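Local coordinates for germination protein YpeB (Bacillus megaterium QM B1551, PDB 5BOI) that takes part in the germination of Bacillus spores, its C-terminal part, built of PepSY domains, probably acting as an inhibitory module, at residues E122-G127 with R161-P166; L188-I191 with E197-L200; S21-K26 with Q56-D61. All coordinates share one frame; numbering follows the deposited sequence.

Contact 1 of 3, residues E122-G127 with R161-P166; sequences EQTESG and RDIPKP. With SO4 (sulfate ion), chain B; SO4 (sulfate ion), chain C.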
ATOM      1  N   GLU A 122       1.894  -6.807   2.311  1.00 24.27           N
ATOM      2  CA  GLU A 122       1.793  -8.194   1.917  1.00 24.26           C
ATOM      3  C   GLU A 122       1.678  -9.098   3.134  1.00 27.21           C
ATOM      4  O   GLU A 122       2.326  -8.875   4.171  1.00 25.14           O
ATOM      5  CB  GLU A 122       2.998  -8.606   1.079  1.00 33.48           C
ATOM      6  CG  GLU A 122       2.898 -10.043   0.566  1.00 44.39           C
ATOM      7  CD  GLU A 122       4.183 -10.531  -0.049  1.00 74.64           C
ATOM      8  OE1 GLU A 122       5.245  -9.952   0.262  1.00 77.50           O
ATOM      9  OE2 GLU A 122       4.131 -11.495  -0.842  1.00 88.63           O
ATOM     10  N   GLN A 123       0.852 -10.128   2.993  1.00 24.26           N
ATOM     11  CA  GLN A 123       0.729 -11.147   4.017  1.00 29.59           C
ATOM     12  C   GLN A 123       1.183 -12.490   3.409  1.00 32.10           C
ATOM     13  O   GLN A 123       0.706 -12.860   2.333  1.00 30.07           O
ATOM     14  CB  GLN A 123      -0.722 -11.150   4.505  1.00 36.04           C
ATOM     15  CG  GLN A 123      -1.254 -12.356   5.212  1.00 53.84           C
ATOM     16  CD  GLN A 123      -2.731 -12.174   5.517  1.00 57.85           C
ATOM     17  OE1 GLN A 123      -3.586 -12.342   4.645  1.00 64.10           O
ATOM     18  NE2 GLN A 123      -3.035 -11.791   6.751  1.00 53.90           N
ATOM     19  N   THR A 124       2.126 -13.183   4.054  1.00 25.10           N
ATOM     20  CA  THR A 124       2.604 -14.487   3.548  1.00 24.44           C
ATOM     21  C   THR A 124       1.533 -15.558   3.726  1.00 25.45           C
ATOM     22  O   THR A 124       0.501 -15.310   4.340  1.00 25.82           O
ATOM     23  CB  THR A 124       3.884 -14.991   4.263  1.00 29.42           C
ATOM     24  OG1 THR A 124       3.558 -15.336   5.610  1.00 24.91           O
ATOM     25  CG2 THR A 124       5.000 -13.904   4.267  1.00 28.95           C
ATOM     26  N   GLU A 125       1.843 -16.764   3.242  1.00 29.74           N
ATOM     27  CA  GLU A 125       0.928 -17.916   3.285  1.00 32.32           C
ATOM     28  C   GLU A 125       0.423 -18.154   4.709  1.00 30.26           C
ATOM     29  O   GLU A 125      -0.763 -18.353   4.921  1.00 28.52           O
ATOM     30  CB  GLU A 125       1.654 -19.151   2.737  1.00 36.35           C
ATOM     31  CG  GLU A 125       0.890 -20.453   2.804  1.00 47.88           C
ATOM     32  CD  GLU A 125       1.708 -21.603   2.239  1.00 52.76           C
ATOM     33  OE1 GLU A 125       2.148 -22.465   3.029  1.00 47.56           O
ATOM     34  OE2 GLU A 125       1.912 -21.632   1.006  1.00 58.36           O
ATOM     35  N   SER A 126       1.324 -18.049   5.685  1.00 29.79           N
ATOM     36  CA  SER A 126       0.977 -18.300   7.087  1.00 29.20           C
ATOM     37  C   SER A 126       0.567 -17.031   7.851  1.00 29.45           C
ATOM     38  O   SER A 126       0.275 -17.097   9.045  1.00 29.90           O
ATOM     39  CB  SER A 126       2.146 -18.996   7.808  1.00 28.65           C
ATOM     40  OG  SER A 126       3.254 -18.117   7.996  1.00 34.66           O
ATOM     41  N   GLY A 127       0.501 -15.886   7.174  1.00 23.37           N
ATOM     42  CA  GLY A 127      -0.084 -14.718   7.796  1.00 21.75           C
ATOM     43  C   GLY A 127       0.935 -13.718   8.320  1.00 24.32           C
ATOM     44  O   GLY A 127       0.547 -12.713   8.931  1.00 26.64           O
ATOM     45  N   ARG A 161      11.134 -15.014   0.587  1.00 61.10           N
ATOM     46  CA  ARG A 161      11.971 -15.020   1.770  1.00 60.31           C
ATOM     47  C   ARG A 161      11.760 -16.346   2.489  1.00 65.48           C
ATOM     48  O   ARG A 161      10.670 -16.919   2.426  1.00 64.32           O
ATOM     49  CB  ARG A 161      11.609 -13.856   2.699  1.00 62.88           C
ATOM     50  CG  ARG A 161      11.638 -12.460   2.064  1.00 57.89           C
ATOM     51  CD  ARG A 161      10.753 -11.491   2.855  1.00 50.40           C
ATOM     52  NE  ARG A 161      11.049 -10.080   2.584  1.00 48.91           N
ATOM     53  CZ  ARG A 161      10.483  -9.365   1.616  1.00 51.79           C
ATOM     54  NH1 ARG A 161      10.811  -8.086   1.451  1.00 52.98           N
ATOM     55  NH2 ARG A 161       9.583  -9.926   0.812  1.00 46.16           N
ATOM     56  N   ASP A 162      12.781 -16.850   3.173  1.00 70.33           N
ATOM     57  CA  ASP A 162      12.532 -17.965   4.083  1.00 79.15           C
ATOM     58  C   ASP A 162      12.642 -17.394   5.486  1.00 78.73           C
ATOM     59  O   ASP A 162      13.730 -17.118   5.974  1.00 88.91           O
ATOM     60  CB  ASP A 162      13.493 -19.142   3.875  1.00 85.40           C
ATOM     61  CG  ASP A 162      13.411 -20.166   5.004  1.00 92.85           C
ATOM     62  OD1 ASP A 162      12.351 -20.823   5.141  1.00 94.34           O
ATOM     63  OD2 ASP A 162      14.409 -20.363   5.724  1.00 98.68           O
ATOM     64  N   ILE A 163      11.492 -17.219   6.123  1.00 58.11           N
ATOM     65  CA  ILE A 163      11.385 -16.530   7.399  1.00 50.09           C
ATOM     66  C   ILE A 163      11.789 -17.429   8.564  1.00 54.97           C
ATOM     67  O   ILE A 163      11.316 -18.565   8.664  1.00 50.76           O
ATOM     68  CB  ILE A 163       9.948 -15.999   7.579  1.00 47.90           C
ATOM     69  CG1 ILE A 163       9.640 -15.027   6.436  1.00 51.83           C
ATOM     70  CG2 ILE A 163       9.745 -15.365   8.948  1.00 44.97           C
ATOM     71  CD1 ILE A 163       8.207 -14.649   6.322  1.00 41.89           C
ATOM     72  N   PRO A 164      12.687 -16.926   9.439  1.00 51.03           N
ATOM     73  CA  PRO A 164      13.233 -17.723  10.542  1.00 55.44           C
ATOM     74  C   PRO A 164      12.204 -17.964  11.638  1.00 48.92           C
ATOM     75  O   PRO A 164      11.185 -17.271  11.706  1.00 39.83           O
ATOM     76  CB  PRO A 164      14.384 -16.858  11.064  1.00 57.02           C
ATOM     77  CG  PRO A 164      13.949 -15.468  10.762  1.00 64.74           C
ATOM     78  CD  PRO A 164      13.226 -15.552   9.442  1.00 56.81           C
ATOM     79  N   LYS A 165      12.482 -18.940  12.489  1.00 46.84           N
ATOM     80  CA  LYS A 165      11.646 -19.218  13.645  1.00 49.28           C
ATOM     81  C   LYS A 165      11.972 -18.225  14.761  1.00 35.65           C
ATOM     82  O   LYS A 165      13.138 -17.877  14.958  1.00 48.35           O
ATOM     83  CB  LYS A 165      11.857 -20.660  14.120  1.00 55.11           C
ATOM     84  CG  LYS A 165      10.770 -21.203  15.031  1.00 64.68           C
ATOM     85  CD  LYS A 165      11.000 -22.681  15.326  1.00 72.19           C
ATOM     86  CE  LYS A 165      11.284 -23.451  14.042  1.00 76.07           C
ATOM     87  NZ  LYS A 165      10.149 -24.335  13.637  1.00 78.46           N
ATOM     88  N   PRO A 166      10.949 -17.759  15.490  1.00 37.12           N
ATOM     89  CA  PRO A 166      11.254 -16.892  16.632  1.00 37.38           C
ATOM     90  C   PRO A 166      12.061 -17.632  17.659  1.00 37.13           C
ATOM     91  O   PRO A 166      11.901 -18.853  17.789  1.00 37.56           O
ATOM     92  CB  PRO A 166       9.880 -16.539  17.201  1.00 37.20           C
ATOM     93  CG  PRO A 166       8.932 -16.740  16.071  1.00 41.17           C
ATOM     94  CD  PRO A 166       9.500 -17.833  15.220  1.00 38.13           C
TER
HETATM   95  S   SO4 B 501       5.481 -18.640   5.278  1.00 64.32           S
HETATM   96  O1  SO4 B 501       6.229 -18.087   4.155  1.00 65.38           O
HETATM   97  O2  SO4 B 501       5.043 -17.566   6.160  1.00 68.13           O
HETATM   98  O3  SO4 B 501       4.323 -19.367   4.759  1.00 73.30           O
HETATM   99  O4  SO4 B 501       6.331 -19.558   6.030  1.00 70.93           O
HETATM  100  S   SO4 C 502      -5.665 -13.293   9.589  0.51 42.79           S
HETATM  101  O1  SO4 C 502      -4.850 -13.016   8.406  0.51 37.58           O
HETATM  102  O2  SO4 C 502      -5.739 -12.100  10.427  0.51 42.19           O
HETATM  103  O3  SO4 C 502      -5.083 -14.394  10.359  0.51 43.57           O
HETATM  104  O4  SO4 C 502      -7.018 -13.650   9.155  0.51 43.41           O

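Contact 2 of 3, residues L188-I191 with E197-L200; sequences LAII and EEVL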
ATOM      1  N   LEU A 188       2.745 -12.102  13.694  1.00 23.77           N
ATOM      2  CA  LEU A 188       4.168 -11.981  13.317  1.00 21.64           C
ATOM      3  C   LEU A 188       4.340 -11.022  12.143  1.00 24.09           C
ATOM      4  O   LEU A 188       3.452 -10.889  11.295  1.00 24.86           O
ATOM      5  CB  LEU A 188       4.758 -13.334  12.937  1.00 25.21           C
ATOM      6  CG  LEU A 188       5.180 -14.255  14.071  1.00 34.11           C
ATOM      7  CD1 LEU A 188       5.433 -15.638  13.501  1.00 35.93           C
ATOM      8  CD2 LEU A 188       6.473 -13.739  14.732  1.00 28.61           C
ATOM      9  N   ALA A 189       5.475 -10.334  12.090  1.00 24.17           N
ATOM     10  CA  ALA A 189       5.673  -9.323  11.051  1.00 22.23           C
ATOM     11  C   ALA A 189       7.158  -9.149  10.760  1.00 22.82           C
ATOM     12  O   ALA A 189       8.004  -9.399  11.629  1.00 24.08           O
ATOM     13  CB  ALA A 189       5.045  -7.999  11.465  1.00 26.79           C
ATOM     14  N   ILE A 190       7.465  -8.777   9.521  1.00 22.77           N
ATOM     15  CA  ILE A 190       8.811  -8.395   9.121  1.00 24.40           C
ATOM     16  C   ILE A 190       8.831  -6.887   8.891  1.00 32.95           C
ATOM     17  O   ILE A 190       8.003  -6.362   8.152  1.00 25.70           O
ATOM     18  CB  ILE A 190       9.260  -9.103   7.842  1.00 26.64           C
ATOM     19  CG1 ILE A 190       9.489 -10.591   8.115  1.00 30.07           C
ATOM     20  CG2 ILE A 190      10.522  -8.447   7.281  1.00 25.56           C
ATOM     21  CD1 ILE A 190       9.846 -11.372   6.887  1.00 44.29           C
ATOM     22  N   ILE A 191       9.757  -6.194   9.548  1.00 26.92           N
ATOM     23  CA  ILE A 191       9.961  -4.779   9.285  1.00 29.04           C
ATOM     24  C   ILE A 191      11.457  -4.574   9.152  1.00 37.60           C
ATOM     25  O   ILE A 191      12.256  -5.499   9.409  1.00 36.28           O
ATOM     26  CB  ILE A 191       9.425  -3.862  10.418  1.00 30.85           C
ATOM     27  CG1 ILE A 191      10.200  -4.111  11.720  1.00 40.08           C
ATOM     28  CG2 ILE A 191       7.917  -4.010  10.604  1.00 34.37           C
ATOM     29  CD1 ILE A 191       9.903  -3.106  12.831  1.00 44.22           C
ATOM     30  N   GLU A 197      17.569  -3.074   7.884  1.00 67.96           N
ATOM     31  CA  GLU A 197      17.691  -4.514   7.681  1.00 64.36           C
ATOM     32  C   GLU A 197      16.442  -5.235   8.186  1.00 45.09           C
ATOM     33  O   GLU A 197      15.886  -4.879   9.221  1.00 47.97           O
ATOM     34  CB  GLU A 197      18.941  -5.055   8.376  1.00 80.09           C
ATOM     35  CG  GLU A 197      20.259  -4.565   7.783  1.00 90.53           C
ATOM     36  CD  GLU A 197      21.474  -5.127   8.505  1.00 91.60           C
ATOM     37  OE1 GLU A 197      21.594  -4.904   9.726  1.00 93.56           O
ATOM     38  OE2 GLU A 197      22.314  -5.782   7.853  1.00 89.91           O
ATOM     39  N   GLU A 198      16.010  -6.257   7.460  1.00 36.07           N
ATOM     40  CA  GLU A 198      14.775  -6.972   7.803  1.00 33.95           C
ATOM     41  C   GLU A 198      14.911  -7.813   9.075  1.00 29.95           C
ATOM     42  O   GLU A 198      15.848  -8.594   9.242  1.00 36.26           O
ATOM     43  CB  GLU A 198      14.321  -7.833   6.624  1.00 41.08           C
ATOM     44  CG  GLU A 198      13.881  -6.964   5.438  1.00 52.50           C
ATOM     45  CD  GLU A 198      13.134  -7.715   4.354  1.00 56.30           C
ATOM     46  OE1 GLU A 198      13.024  -8.956   4.432  1.00 56.00           O
ATOM     47  OE2 GLU A 198      12.664  -7.044   3.408  1.00 54.83           O
ATOM     48  N   VAL A 199      13.960  -7.617   9.976  1.00 30.38           N
ATOM     49  CA  VAL A 199      13.932  -8.263  11.278  1.00 28.73           C
ATOM     50  C   VAL A 199      12.556  -8.869  11.546  1.00 30.69           C
ATOM     51  O   VAL A 199      11.545  -8.238  11.247  1.00 28.70           O
ATOM     52  CB  VAL A 199      14.283  -7.244  12.388  1.00 34.08           C
ATOM     53  CG1 VAL A 199      13.895  -7.772  13.749  1.00 42.49           C
ATOM     54  CG2 VAL A 199      15.792  -6.937  12.353  1.00 47.04           C
ATOM     55  N   LEU A 200      12.515 -10.090  12.077  1.00 26.62           N
ATOM     56  CA  LEU A 200      11.235 -10.705  12.442  1.00 26.80           C
ATOM     57  C   LEU A 200      10.785 -10.212  13.813  1.00 28.25           C
ATOM     58  O   LEU A 200      11.567 -10.243  14.767  1.00 30.96           O
ATOM     59  CB  LEU A 200      11.343 -12.237  12.452  1.00 28.28           C
ATOM     60  CG  LEU A 200      10.057 -13.028  12.720  1.00 28.37           C
ATOM     61  CD1 LEU A 200       9.039 -12.885  11.582  1.00 28.01           C
ATOM     62  CD2 LEU A 200      10.366 -14.518  12.974  1.00 32.13           C
TER

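Contact 3 of 3, residues S21-K26 with Q56-D61; sequences SFLNLK and QETYMD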
ATOM      1  N   SER A  21      -8.710  -0.087 -18.111  1.00 64.90           N
ATOM      2  CA  SER A  21      -9.297  -1.038 -17.173  1.00 67.01           C
ATOM      3  C   SER A  21      -9.077  -0.654 -15.706  1.00 68.22           C
ATOM      4  O   SER A  21     -10.019  -0.632 -14.910  1.00 65.98           O
ATOM      5  CB  SER A  21      -8.726  -2.429 -17.435  1.00 75.57           C
ATOM      6  OG  SER A  21      -9.561  -3.429 -16.887  1.00 87.10           O
ATOM      7  N   PHE A  22      -7.828  -0.354 -15.361  1.00 63.02           N
ATOM      8  CA  PHE A  22      -7.443  -0.000 -13.994  1.00 62.62           C
ATOM      9  C   PHE A  22      -8.139   1.263 -13.483  1.00 65.32           C
ATOM     10  O   PHE A  22      -8.507   1.351 -12.310  1.00 61.48           O
ATOM     11  CB  PHE A  22      -5.927   0.185 -13.932  1.00 57.55           C
ATOM     12  CG  PHE A  22      -5.354   0.159 -12.545  1.00 56.28           C
ATOM     13  CD1 PHE A  22      -5.187  -1.043 -11.868  1.00 55.43           C
ATOM     14  CD2 PHE A  22      -4.955   1.333 -11.928  1.00 49.83           C
ATOM     15  CE1 PHE A  22      -4.640  -1.066 -10.592  1.00 58.61           C
ATOM     16  CE2 PHE A  22      -4.402   1.317 -10.653  1.00 50.58           C
ATOM     17  CZ  PHE A  22      -4.247   0.111  -9.985  1.00 53.74           C
ATOM     18  N   LEU A  23      -8.306   2.238 -14.374  1.00 64.30           N
ATOM     19  CA  LEU A  23      -8.805   3.560 -14.005  1.00 58.90           C
ATOM     20  C   LEU A  23     -10.269   3.729 -14.367  1.00 70.01           C
ATOM     21  O   LEU A  23     -10.848   4.801 -14.174  1.00 61.61           O
ATOM     22  CB  LEU A  23      -7.985   4.650 -14.695  1.00 57.50           C
ATOM     23  CG  LEU A  23      -6.505   4.736 -14.332  1.00 58.12           C
ATOM     24  CD1 LEU A  23      -5.813   5.714 -15.265  1.00 54.09           C
ATOM     25  CD2 LEU A  23      -6.349   5.155 -12.885  1.00 57.65           C
ATOM     26  N   ASN A  24     -10.852   2.668 -14.912  1.00 66.94           N
ATOM     27  CA  ASN A  24     -12.257   2.668 -15.283  1.00 79.73           C
ATOM     28  C   ASN A  24     -12.567   3.790 -16.272  1.00 77.18           C
ATOM     29  O   ASN A  24     -13.531   4.531 -16.098  1.00 72.91           O
ATOM     30  CB  ASN A  24     -13.130   2.795 -14.030  1.00 87.10           C
ATOM     31  CG  ASN A  24     -14.424   2.022 -14.138  1.00 96.52           C
ATOM     32  OD1 ASN A  24     -14.645   1.285 -15.100  1.00 98.39           O
ATOM     33  ND2 ASN A  24     -15.286   2.173 -13.139  1.00 97.91           N
ATOM     34  N   LEU A  25     -11.731   3.921 -17.298  1.00 77.83           N
ATOM     35  CA  LEU A  25     -11.935   4.928 -18.333  1.00 82.56           C
ATOM     36  C   LEU A  25     -12.994   4.452 -19.328  1.00101.55           C
ATOM     37  O   LEU A  25     -13.021   3.279 -19.698  1.00 97.56           O
ATOM     38  CB  LEU A  25     -10.625   5.231 -19.060  1.00 72.71           C
ATOM     39  CG  LEU A  25      -9.400   5.563 -18.204  1.00 71.35           C
ATOM     40  CD1 LEU A  25      -8.177   5.741 -19.090  1.00 70.12           C
ATOM     41  CD2 LEU A  25      -9.628   6.799 -17.340  1.00 64.82           C
ATOM     42  N   LYS A  26     -13.860   5.362 -19.764  1.00124.37           N
ATOM     43  CA  LYS A  26     -14.963   4.995 -20.647  1.00127.84           C
ATOM     44  C   LYS A  26     -14.626   5.119 -22.135  1.00128.18           C
ATOM     45  O   LYS A  26     -15.264   4.475 -22.972  1.00137.95           O
ATOM     46  CB  LYS A  26     -16.202   5.832 -20.317  1.00126.12           C
ATOM     47  CG  LYS A  26     -16.439   6.019 -18.822  1.00117.96           C
ATOM     48  CD  LYS A  26     -16.608   7.481 -18.444  1.00113.13           C
ATOM     49  CE  LYS A  26     -17.321   7.597 -17.107  1.00109.14           C
ATOM     50  NZ  LYS A  26     -17.943   8.934 -16.914  1.00108.33           N
ATOM     51  N   GLN A  56      -8.784  17.882 -16.474  1.00 70.57           N
ATOM     52  CA  GLN A  56      -8.111  17.139 -15.417  1.00 65.97           C
ATOM     53  C   GLN A  56      -7.139  16.117 -16.000  1.00 65.38           C
ATOM     54  O   GLN A  56      -7.487  15.365 -16.914  1.00 57.76           O
ATOM     55  CB  GLN A  56      -9.134  16.428 -14.522  1.00 69.42           C
ATOM     56  CG  GLN A  56      -9.919  17.324 -13.567  1.00 74.11           C
ATOM     57  CD  GLN A  56      -9.086  17.852 -12.404  1.00 80.50           C
ATOM     58  OE1 GLN A  56      -7.879  17.614 -12.324  1.00 77.76           O
ATOM     59  NE2 GLN A  56      -9.737  18.566 -11.489  1.00 81.98           N
ATOM     60  N   GLU A  57      -5.927  16.078 -15.460  1.00 61.70           N
ATOM     61  CA  GLU A  57      -4.920  15.152 -15.953  1.00 63.73           C
ATOM     62  C   GLU A  57      -4.593  14.063 -14.940  1.00 53.02           C
ATOM     63  O   GLU A  57      -4.558  14.304 -13.731  1.00 46.38           O
ATOM     64  CB  GLU A  57      -3.649  15.903 -16.336  1.00 78.17           C
ATOM     65  CG  GLU A  57      -3.841  16.911 -17.450  1.00 92.42           C
ATOM     66  CD  GLU A  57      -2.545  17.580 -17.846  1.00107.18           C
ATOM     67  OE1 GLU A  57      -1.521  16.874 -17.949  1.00109.72           O
ATOM     68  OE2 GLU A  57      -2.548  18.812 -18.049  1.00115.79           O
ATOM     69  N   THR A  58      -4.363  12.863 -15.456  1.00 46.37           N
ATOM     70  CA  THR A  58      -3.994  11.711 -14.643  1.00 44.40           C
ATOM     71  C   THR A  58      -2.687  11.143 -15.172  1.00 45.10           C
ATOM     72  O   THR A  58      -2.503  11.005 -16.387  1.00 48.69           O
ATOM     73  CB  THR A  58      -5.087  10.619 -14.665  1.00 46.31           C
ATOM     74  OG1 THR A  58      -6.264  11.116 -14.019  1.00 52.16           O
ATOM     75  CG2 THR A  58      -4.611   9.343 -13.942  1.00 43.56           C
ATOM     76  N   TYR A  59      -1.779  10.820 -14.257  1.00 44.18           N
ATOM     77  CA  TYR A  59      -0.477  10.303 -14.630  1.00 44.89           C
ATOM     78  C   TYR A  59      -0.369   8.860 -14.172  1.00 49.31           C
ATOM     79  O   TYR A  59      -0.667   8.540 -13.024  1.00 44.36           O
ATOM     80  CB  TYR A  59       0.638  11.153 -14.017  1.00 52.35           C
ATOM     81  CG  TYR A  59       0.446  12.635 -14.256  1.00 52.46           C
ATOM     82  CD1 TYR A  59      -0.349  13.401 -13.405  1.00 59.48           C
ATOM     83  CD2 TYR A  59       1.035  13.264 -15.342  1.00 53.29           C
ATOM     84  CE1 TYR A  59      -0.535  14.759 -13.624  1.00 60.58           C
ATOM     85  CE2 TYR A  59       0.856  14.617 -15.567  1.00 51.59           C
ATOM     86  CZ  TYR A  59       0.069  15.358 -14.707  1.00 58.10           C
ATOM     87  OH  TYR A  59      -0.116  16.704 -14.928  1.00 63.19           O
ATOM     88  N   MET A  60       0.054   7.992 -15.074  1.00 45.05           N
ATOM     89  CA  MET A  60       0.120   6.585 -14.757  1.00 46.61           C
ATOM     90  C   MET A  60       1.375   5.956 -15.316  1.00 55.61           C
ATOM     91  O   MET A  60       1.730   6.170 -16.476  1.00 66.88           O
ATOM     92  CB  MET A  60      -1.105   5.853 -15.299  1.00 42.39           C
ATOM     93  CG  MET A  60      -1.079   4.370 -14.956  1.00 49.72           C
ATOM     94  SD  MET A  60      -2.670   3.559 -15.216  1.00 48.13           S
ATOM     95  CE  MET A  60      -2.349   1.949 -14.490  1.00 55.54           C
ATOM     96  N   ASP A  61       2.043   5.170 -14.484  1.00 47.21           N
ATOM     97  CA  ASP A  61       3.215   4.447 -14.924  1.00 51.44           C
ATOM     98  C   ASP A  61       2.937   2.947 -14.941  1.00 52.12           C
ATOM     99  O   ASP A  61       2.333   2.385 -14.019  1.00 46.55           O
ATOM    100  CB  ASP A  61       4.411   4.777 -14.033  1.00 54.56           C
ATOM    101  CG  ASP A  61       4.874   6.222 -14.198  1.00 71.47           C
ATOM    102  OD1 ASP A  61       5.659   6.487 -15.132  1.00 70.39           O
ATOM    103  OD2 ASP A  61       4.457   7.091 -13.399  1.00 77.94           O
TER

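Contact 1 of 3, residues E122-G127 with R161-P166
Thr124 and Ile163 meet tip to tip, Thr124 CG2 lying 3.9 Å from Ile163 CD1. This is the one apolar touch between 122-127 and 161-166. The second approach is electrostatic. Glu122 OE1 stands 4.4 Å from Arg161 NH2, well out of the guanidinium plane, so no N-H points at it. The guanidinium is held instead by salt bridges to Asp133 and Glu198. The other carboxylate oxygen of Glu122, OE2, has a weak hydrogen bond with His158.

A sulfate ion, probably from the crystallisation liquor, sits at the turn. Its O2 takes hydrogen bonds from Thr124 OG1 at 2.7 Å and from Ser126 OG at 2.6 Å. Both hydroxyls lie between the backbone N and the carbonyl carbon of their own residues (chi1 69° and 70°), which brings them to the same sulfate oxygen. For Thr124 the same torsion leaves CG2 for Ile163. A second sulfate is weakly bonded by Gln123 NE2.

Behind these groups is a type I beta turn from Thr124 to Gly127, closed by Gly127 N to Thr124 O at 2.9 Å. The turn follows strand 115-123, while 161-166 is part of the loop between helices 152-156 and 170-175. Ile130 of strand 129-130 touches Glu122, Thr124, Arg161 and Ile163.

Contact 2 of 3, residues L188-I191 with E197-L200
Ile191 and Val199 form a hydrogen-bonded pair in the antiparallel beta hairpin of strands 182-192 and 198-208. The hairpin lies within the C-terminal PepSY family region. Locally the two strands run at 164° to each other.

Two backbone hydrogen bonds join this pair. Ile191 N donates to Val199 O at 3.2 Å; the return bond, Val199 N to Ile191 O, is shorter at 2.8 Å. CA-H...O contacts supplement them. The CA-H of Ile190 points at Val199 O and that of Glu198 at Ile191 O, so each of these two oxygens has an N-H and a CA-H directed at it from the opposite strand.

The apolar contacts centre on Leu200, which forms a non-hydrogen-bonded pair with Ile190. Leu200 CD1 is 4.2 Å from Ile190 CG1. Leu188 is not paired with Leu200, but its end leans in, and Leu188 CD2 comes to 4.2 Å from Leu200 CD1. In both cases the side chains cross obliquely. On the other face of the sheet from Ile190 and Leu200, Ile191 packs on Phe216 of strand 211-218, and Val199 touches Asn218 of the same strand.

Glu198 makes a mixed contact. Its carboxylate is salt-bridged to Arg161, and its chain is extended beyond CG. The chain passes across the methyl branch of Ile190, so that Ile190 CG2 lies 3.9 Å from Glu198 CB and 3.8 Å from Glu198 OE1.

Contact 3 of 3, residues S21-K26 with Q56-D61
Met60 reaches from its strand to both Phe22 and Leu23, and every contact between the two segments is apolar. Met60 CE lies 3.7 Å from Phe22 CD2, set obliquely to the ring. The methionine gets there with CG anti to the backbone N (chi1 -179°) and the rest of its chain extended. Its sulfur is used one step earlier. Leu23 and Met60 lie alongside each other, running opposite ways, and Leu23 CD1 comes to 3.8 Å from Met60 SD. The same leucine methyl meets a second partner tip to tip, with Leu23 CD1 4.0 Å from Thr58 CG2.

These contacts set the end of helix 12-22 against strand 57-63, as part of the helix-on-sheet packing of a PepSY domain. The backbones stay well apart, with 9.5 Å between the CA atoms of Leu23 and Met60, so side chains alone span the distance. The chain leaves the helix at Asn24 in a Schellman motif with positive phi. One of its bonds, Asn24 N to Ser21 O, is weak.

With Met60 cut back to an alanine, the Phe22 ring and Leu23 CD1 would probably lose their shared partner and a gap would open beside them.

Aromatic contacts grip Phe22 from outside the two segments. Its ring makes edge-to-face contacts with Phe95, His99 and Phe149. Met60 also touches Val72 of strand 69-74, and Leu23 touches Ile49 of strand 44-50.

In the fold
Contacts 1 and 2 are neighbours, their centres about 9 Å apart. Each lies in its own family region, and the touches between them connect the two. The link is part polar and part apolar. Arg161 NH1 forms a 2.9 Å salt bridge with Glu198 OE2, and Ile163 CG1 packs 3.7 Å from Ile190 CD1. Contact 3 lies across the chain's centre from both. Its centre is about 34 Å from that of contact 1 and about 35 Å from that of contact 2. Its nearest atoms are about 15 Å and 22 Å from theirs. The two bound sulfates lie at contact 1, and not at contact 3.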